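Local coordinates for putative sensory box/GGDEF family protein (Vibrio parahaemolyticus, PDB 3LID), which probably senses a signal through this extracellular double-PDC sensor domain and, as a whole protein, probably makes cyclic di-GMP from two GTP molecules, at residues R111-A115 against R116-K120; I37-I40 against S41-G45. All coordinates share one frame; numbering follows the deposited sequence.

Contact 1: R111-A115 against R116-K120; sequences RDKSA and REYFK. With PO4 (phosphate ion), chain C.
Lys-113 to Arg-116 forms a type I beta turn, closed by the bond from Arg-116 N to Lys-113 O (3.1 Å); it delivers the chain to Arg-116, the N-cap residue of helix 117-124. Two side chains leave the turn for one phosphate ion, probably taken from the crystallisation liquor. The Lys-113 chain, kinked at chi2 (-79°) and extended beyond, carries its methylenes past the hydroxyl of Tyr-118 and brings NZ to 2.7 Å from phosphate O2. Phosphate O2 also accepts from Tyr-118 OH, at 2.7 Å. Arg-116 folds back at chi2 and chi3, presenting its guanidinium edge to phosphate O4: NH1 donates at 2.8 Å, while the bond from NH2 is weak. One face of this guanidinium lies over Tyr-118 CE2, 3.5 Å from the plane, so the phenol both donates to the anion and backs the arginine. Long basic chains and a phenol suit the place, having donors at the end of apolar stems. Beyond the turn, Phe-119 sets its CB 3.4 Å from Lys-113 O and its ring near Ser-114 CA. Asp-112 OD1 accepts from Ser-114 N, which makes an Asx turn, and also from Ser-114 OG; aspartate suits the place because its short carboxylate reaches the backbone two residues on. Glu-136 pairs with Arg-116, while the side chains of Arg-83, Arg-153 and Asn-171 and the backbone N of Arg-139 complete the phosphate site. Such a pocket, between the sheet and the loop and helix that cover it, corresponds to the place where PDC sensor domains commonly bind ligands, though the natural ligand here is not established.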
ATOM      1  N   ARG A 111       0.064  10.361  20.297  1.00 17.27           N
ATOM      2  CA  ARG A 111      -1.381  10.280  20.577  1.00 17.30           C
ATOM      3  C   ARG A 111      -1.772   8.927  21.116  1.00 17.85           C
ATOM      4  O   ARG A 111      -1.051   7.925  20.979  1.00 18.46           O
ATOM      5  CB  ARG A 111      -2.156  10.431  19.274  1.00 17.22           C
ATOM      6  CG  ARG A 111      -2.138  11.849  18.690  1.00 21.41           C
ATOM      7  CD  ARG A 111      -0.963  12.092  17.715  1.00 22.10           C
ATOM      8  NE  ARG A 111      -0.568  11.024  16.756  1.00 22.16           N
ATOM      9  CZ  ARG A 111      -0.952  10.899  15.479  1.00 24.02           C
ATOM     10  NH1 ARG A 111      -1.806  11.763  14.890  1.00 25.95           N
ATOM     11  NH2 ARG A 111      -0.477   9.900  14.785  1.00 20.94           N
ATOM     12  N   ASP A 112      -2.937   8.924  21.775  1.00 17.54           N
ATOM     13  CA  ASP A 112      -3.514   7.649  22.221  1.00 16.69           C
ATOM     14  C   ASP A 112      -4.330   7.039  21.071  1.00 15.55           C
ATOM     15  O   ASP A 112      -5.363   7.593  20.674  1.00 16.48           O
ATOM     16  CB  ASP A 112      -4.480   8.018  23.379  1.00 17.99           C
ATOM     17  CG  ASP A 112      -5.256   6.858  23.876  1.00 25.88           C
ATOM     18  OD1 ASP A 112      -5.166   5.720  23.357  1.00 23.23           O
ATOM     19  OD2 ASP A 112      -5.943   7.108  24.877  1.00 30.22           O
ATOM     20  N   LYS A 113      -3.863   5.887  20.536  1.00 16.93           N
ATOM     21  CA  LYS A 113      -4.476   5.232  19.380  1.00 14.96           C
ATOM     22  C   LYS A 113      -5.345   4.073  19.798  1.00 16.66           C
ATOM     23  O   LYS A 113      -5.737   3.223  18.985  1.00 15.83           O
ATOM     24  CB  LYS A 113      -3.393   4.720  18.452  1.00 14.59           C
ATOM     25  CG  LYS A 113      -2.663   5.859  17.815  1.00 16.06           C
ATOM     26  CD  LYS A 113      -3.468   6.470  16.628  1.00 14.83           C
ATOM     27  CE  LYS A 113      -2.793   7.743  16.148  1.00 15.04           C
ATOM     28  NZ  LYS A 113      -3.426   8.248  14.833  1.00 16.47           N
ATOM     29  N   SER A 114      -5.631   4.010  21.114  1.00 18.03           N
ATOM     30  CA  SER A 114      -6.340   2.833  21.591  1.00 17.81           C
ATOM     31  C   SER A 114      -7.748   2.610  21.035  1.00 18.25           C
ATOM     32  O   SER A 114      -8.237   1.435  21.100  1.00 18.38           O
ATOM     33  CB  SER A 114      -6.343   2.796  23.115  1.00 16.45           C
ATOM     34  OG  SER A 114      -7.139   3.883  23.583  1.00 20.93           O
ATOM     35  N   ALA A 115      -8.407   3.649  20.504  1.00 17.10           N
ATOM     36  CA  ALA A 115      -9.763   3.482  19.945  1.00 18.61           C
ATOM     37  C   ALA A 115      -9.747   2.913  18.515  1.00 19.27           C
ATOM     38  O   ALA A 115     -10.788   2.458  18.013  1.00 19.54           O
ATOM     39  CB  ALA A 115     -10.496   4.795  19.925  1.00 19.11           C
ATOM     40  N   ARG A 116      -8.569   2.845  17.894  1.00 15.46           N
ATOM     41  CA  ARG A 116      -8.503   2.401  16.514  1.00 17.08           C
ATOM     42  C   ARG A 116      -8.652   0.907  16.400  1.00 16.54           C
ATOM     43  O   ARG A 116      -8.087   0.145  17.182  1.00 15.80           O
ATOM     44  CB  ARG A 116      -7.164   2.776  15.928  1.00 16.95           C
ATOM     45  CG  ARG A 116      -7.077   4.356  15.690  1.00 16.53           C
ATOM     46  CD  ARG A 116      -8.094   4.892  14.679  1.00 19.21           C
ATOM     47  NE  ARG A 116      -7.762   4.440  13.279  1.00 17.15           N
ATOM     48  CZ  ARG A 116      -6.801   4.991  12.522  1.00 17.80           C
ATOM     49  NH1 ARG A 116      -6.018   6.015  12.991  1.00 15.37           N
ATOM     50  NH2 ARG A 116      -6.576   4.479  11.258  1.00 17.81           N
ATOM     51  N   GLU A 117      -9.397   0.478  15.369  1.00 16.77           N
ATOM     52  CA  GLU A 117      -9.538  -0.971  15.209  1.00 17.69           C
ATOM     53  C   GLU A 117      -8.231  -1.699  14.927  1.00 17.80           C
ATOM     54  O   GLU A 117      -8.069  -2.857  15.300  1.00 19.01           O
ATOM     55  CB  GLU A 117     -10.591  -1.233  14.111  1.00 20.17           C
ATOM     56  CG  GLU A 117     -12.005  -0.736  14.556  1.00 22.12           C
ATOM     57  CD  GLU A 117     -12.606  -1.534  15.763  1.00 34.09           C
ATOM     58  OE1 GLU A 117     -12.119  -2.637  16.105  1.00 32.96           O
ATOM     59  OE2 GLU A 117     -13.536  -1.021  16.445  1.00 35.74           O
ATOM     60  N   TYR A 118      -7.264  -1.015  14.307  1.00 17.25           N
ATOM     61  CA  TYR A 118      -6.039  -1.707  13.971  1.00 16.33           C
ATOM     62  C   TYR A 118      -5.302  -1.982  15.251  1.00 15.05           C
ATOM     63  O   TYR A 118      -4.578  -2.978  15.352  1.00 15.60           O
ATOM     64  CB  TYR A 118      -5.169  -0.914  12.948  1.00 15.55           C
ATOM     65  CG  TYR A 118      -4.447   0.334  13.450  1.00 14.17           C
ATOM     66  CD1 TYR A 118      -3.333   0.243  14.317  1.00 16.68           C
ATOM     67  CD2 TYR A 118      -4.871   1.606  13.045  1.00 14.02           C
ATOM     68  CE1 TYR A 118      -2.672   1.399  14.734  1.00 13.82           C
ATOM     69  CE2 TYR A 118      -4.203   2.771  13.450  1.00 13.99           C
ATOM     70  CZ  TYR A 118      -3.127   2.644  14.337  1.00 12.13           C
ATOM     71  OH  TYR A 118      -2.462   3.785  14.683  1.00 15.28           O
ATOM     72  N   PHE A 119      -5.506  -1.110  16.257  1.00 15.22           N
ATOM     73  CA  PHE A 119      -4.870  -1.318  17.541  1.00 14.80           C
ATOM     74  C   PHE A 119      -5.510  -2.467  18.295  1.00 15.30           C
ATOM     75  O   PHE A 119      -4.807  -3.335  18.832  1.00 15.38           O
ATOM     76  CB  PHE A 119      -4.880  -0.060  18.424  1.00 14.44           C
ATOM     77  CG  PHE A 119      -4.307  -0.344  19.770  1.00 16.93           C
ATOM     78  CD1 PHE A 119      -2.944  -0.561  19.920  1.00 18.42           C
ATOM     79  CD2 PHE A 119      -5.155  -0.468  20.866  1.00 20.35           C
ATOM     80  CE1 PHE A 119      -2.427  -0.834  21.191  1.00 18.60           C
ATOM     81  CE2 PHE A 119      -4.624  -0.757  22.145  1.00 20.79           C
ATOM     82  CZ  PHE A 119      -3.302  -0.933  22.273  1.00 20.99           C
ATOM     83  N   LYS A 120      -6.829  -2.511  18.317  1.00 16.28           N
ATOM     84  CA  LYS A 120      -7.476  -3.640  18.969  1.00 18.38           C
ATOM     85  C   LYS A 120      -7.091  -4.957  18.297  1.00 17.40           C
ATOM     86  O   LYS A 120      -6.945  -5.985  18.969  1.00 18.61           O
ATOM     87  CB  LYS A 120      -8.984  -3.414  18.875  1.00 17.77           C
ATOM     88  CG  LYS A 120      -9.395  -2.130  19.697  1.00 20.97           C
ATOM     89  CD  LYS A 120     -10.904  -1.840  19.628  1.00 25.48           C
ATOM     90  CE  LYS A 120     -11.155  -0.546  20.378  1.00 34.50           C
ATOM     91  NZ  LYS A 120     -12.580  -0.169  20.211  1.00 43.93           N
TER
HETATM   92  P   PO4 C 321      -2.582   6.070  11.762  1.00 15.25           P
HETATM   93  O1  PO4 C 321      -1.696   7.281  11.414  1.00 15.66           O
HETATM   94  O2  PO4 C 321      -2.663   6.121  13.294  1.00 14.86           O
HETATM   95  O3  PO4 C 321      -1.956   4.769  11.351  1.00 15.83           O
HETATM   96  O4  PO4 C 321      -3.971   6.234  11.156  1.00 15.42           O
HETATM   97  O   HOH W   1     -13.003   2.151  18.935  1.00 42.53           O

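Contact 2: I37-I40 against S41-G45; sequences IETI and SDLLG
Ile-37 O receives two donors from Ser-41, the backbone N at 2.8 Å and the hydroxyl OG at 2.7 Å, reaching it from opposite faces of its carbonyl plane. Serine suits this buried position because its short side chain can return its hydroxyl to the preceding turn: with OG anti to its own carbonyl carbon (chi1 -64°), the proton goes to a backbone oxygen, and the polar group needs no partner in the sheet. The next three acceptors follow the regular i to i+4 pattern: Glu-38 O takes Asp-42 N, Thr-39 O takes Leu-43 N at 3.0 Å, and Ile-40 O takes Leu-44 N at 2.8 Å. Ser-41 O takes Gly-45 N, and Asp-42 O accepts from His-46 ND1 just past the helix end. This is the C-terminal part of the long helix 9-45, the N-terminal helix that runs along the double-PDC sensor domain, and here it lies against strands 150-160 and 163-173. Thr-39 O has a second donor, a water at 2.8 Å that also donates to Asp-42 OD2 at 2.7 Å, so the carboxylate is tied to the helix backbone through solvent. Thr-39 OG1 bonds to Asp-35 O, and Glu-38 OE2 accepts from Gln-34 NE2, so these polar ends turn to the preceding part of the helix. On the side facing the sheet and helix 59-76, Ile-40 CG2 meets Leu-44 CD1 at 3.9 Å, and Leu-44 reaches on to Met-68 and Trp-69. Thr-39 and Leu-43 run side by side on the exposed side, where Thr-39 CG2 is 4.2 Å from Leu-43 CD1.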
ATOM      1  N   ILE A  37       9.189  -6.042   2.801  1.00 15.09           N
ATOM      2  CA  ILE A  37       8.480  -5.581   4.008  1.00 16.21           C
ATOM      3  C   ILE A  37       8.530  -6.689   5.130  1.00 16.73           C
ATOM      4  O   ILE A  37       8.794  -6.387   6.337  1.00 18.35           O
ATOM      5  CB  ILE A  37       7.026  -5.347   3.673  1.00 16.20           C
ATOM      6  CG1 ILE A  37       6.878  -4.025   2.881  1.00 17.07           C
ATOM      7  CG2 ILE A  37       6.242  -5.162   5.032  1.00 18.86           C
ATOM      8  CD1 ILE A  37       5.444  -3.978   2.273  1.00 17.28           C
ATOM      9  N   GLU A  38       8.290  -7.923   4.763  1.00 17.94           N
ATOM     10  CA  GLU A  38       8.407  -9.023   5.757  1.00 20.17           C
ATOM     11  C   GLU A  38       9.769  -9.111   6.392  1.00 20.90           C
ATOM     12  O   GLU A  38       9.865  -9.268   7.604  1.00 19.16           O
ATOM     13  CB  GLU A  38       7.994 -10.353   5.168  1.00 21.54           C
ATOM     14  CG  GLU A  38       6.491 -10.348   4.740  1.00 22.80           C
ATOM     15  CD  GLU A  38       6.104 -11.574   3.926  1.00 26.86           C
ATOM     16  OE1 GLU A  38       6.977 -12.201   3.275  1.00 29.67           O
ATOM     17  OE2 GLU A  38       4.871 -11.872   3.875  1.00 31.38           O
ATOM     18  N   THR A  39      10.815  -8.975   5.592  1.00 18.55           N
ATOM     19  CA  THR A  39      12.153  -9.064   6.132  1.00 18.11           C
ATOM     20  C   THR A  39      12.497  -7.921   7.060  1.00 17.88           C
ATOM     21  O   THR A  39      13.103  -8.137   8.188  1.00 17.13           O
ATOM     22  CB  THR A  39      13.173  -9.187   4.979  1.00 20.02           C
ATOM     23  OG1 THR A  39      12.770 -10.316   4.163  1.00 21.31           O
ATOM     24  CG2 THR A  39      14.598  -9.348   5.570  1.00 20.79           C
ATOM     25  N   ILE A  40      12.194  -6.700   6.618  1.00 15.52           N
ATOM     26  CA  ILE A  40      12.579  -5.516   7.359  1.00 14.48           C
ATOM     27  C   ILE A  40      11.709  -5.503   8.634  1.00 16.35           C
ATOM     28  O   ILE A  40      12.217  -5.076   9.714  1.00 16.41           O
ATOM     29  CB  ILE A  40      12.344  -4.255   6.505  1.00 15.45           C
ATOM     30  CG1 ILE A  40      13.399  -4.100   5.443  1.00 16.78           C
ATOM     31  CG2 ILE A  40      12.370  -2.981   7.336  1.00 15.63           C
ATOM     32  CD1 ILE A  40      14.843  -3.779   6.034  1.00 19.91           C
ATOM     33  N   SER A  41      10.439  -5.903   8.541  1.00 15.55           N
ATOM     34  CA  SER A  41       9.580  -5.812   9.793  1.00 17.06           C
ATOM     35  C   SER A  41      10.168  -6.753  10.859  1.00 18.64           C
ATOM     36  O   SER A  41      10.225  -6.398  12.090  1.00 18.89           O
ATOM     37  CB  SER A  41       8.157  -6.266   9.496  1.00 18.88           C
ATOM     38  OG  SER A  41       7.635  -5.332   8.563  1.00 22.46           O
ATOM     39  N   ASP A  42      10.561  -7.944  10.425  1.00 17.33           N
ATOM     40  CA  ASP A  42      11.192  -8.901  11.357  1.00 18.97           C
ATOM     41  C   ASP A  42      12.490  -8.327  11.957  1.00 19.73           C
ATOM     42  O   ASP A  42      12.737  -8.457  13.178  1.00 19.66           O
ATOM     43  CB  ASP A  42      11.457 -10.201  10.628  1.00 19.98           C
ATOM     44  CG  ASP A  42      12.272 -11.204  11.486  1.00 27.76           C
ATOM     45  OD1 ASP A  42      11.700 -11.733  12.435  1.00 26.72           O
ATOM     46  OD2 ASP A  42      13.473 -11.415  11.207  1.00 33.08           O
ATOM     47  N   LEU A  43      13.341  -7.674  11.137  1.00 16.95           N
ATOM     48  CA  LEU A  43      14.602  -7.098  11.653  1.00 17.06           C
ATOM     49  C   LEU A  43      14.259  -5.970  12.611  1.00 16.85           C
ATOM     50  O   LEU A  43      14.887  -5.876  13.688  1.00 17.67           O
ATOM     51  CB  LEU A  43      15.454  -6.534  10.523  1.00 17.28           C
ATOM     52  CG  LEU A  43      16.188  -7.683   9.750  1.00 21.97           C
ATOM     53  CD1 LEU A  43      16.674  -7.160   8.430  1.00 22.23           C
ATOM     54  CD2 LEU A  43      17.391  -8.158  10.581  1.00 22.31           C
ATOM     55  N   LEU A  44      13.250  -5.127  12.293  1.00 16.01           N
ATOM     56  CA  LEU A  44      13.024  -4.036  13.254  1.00 16.92           C
ATOM     57  C   LEU A  44      12.453  -4.562  14.604  1.00 19.52           C
ATOM     58  O   LEU A  44      12.730  -4.016  15.663  1.00 20.06           O
ATOM     59  CB  LEU A  44      11.990  -3.070  12.679  1.00 17.17           C
ATOM     60  CG  LEU A  44      12.573  -2.239  11.493  1.00 18.98           C
ATOM     61  CD1 LEU A  44      11.406  -1.519  10.771  1.00 23.36           C
ATOM     62  CD2 LEU A  44      13.577  -1.245  11.994  1.00 20.48           C
ATOM     63  N   GLY A  45      11.703  -5.627  14.529  1.00 18.20           N
ATOM     64  CA  GLY A  45      11.050  -6.130  15.718  1.00 20.29           C
ATOM     65  C   GLY A  45      12.063  -6.843  16.595  1.00 20.15           C
ATOM     66  O   GLY A  45      11.826  -6.983  17.789  1.00 25.09           O
TER
HETATM   67  O   HOH W   2      14.313 -10.613   8.779  1.00 26.02           O

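In the fold
Contact 1 and contact 2 belong to the same PDC domain but lie beyond opposite faces of its seven-stranded antiparallel sheet, their centres about 22 Å apart and their nearest atoms about 14 Å apart, without touching. Residues 111-120 form the loop and helix start over the phosphate site; residues 37-45 are part of the long helix on the other face of the sheet. Strands 150-160 and 163-173 serve both: Arg-153 and Asn-171 bind the phosphate, whereas Ile-154, Leu-170 and Val-172 meet the helix of contact 2. Neighbouring residues of one strand thus face the pocket and the helix in turn.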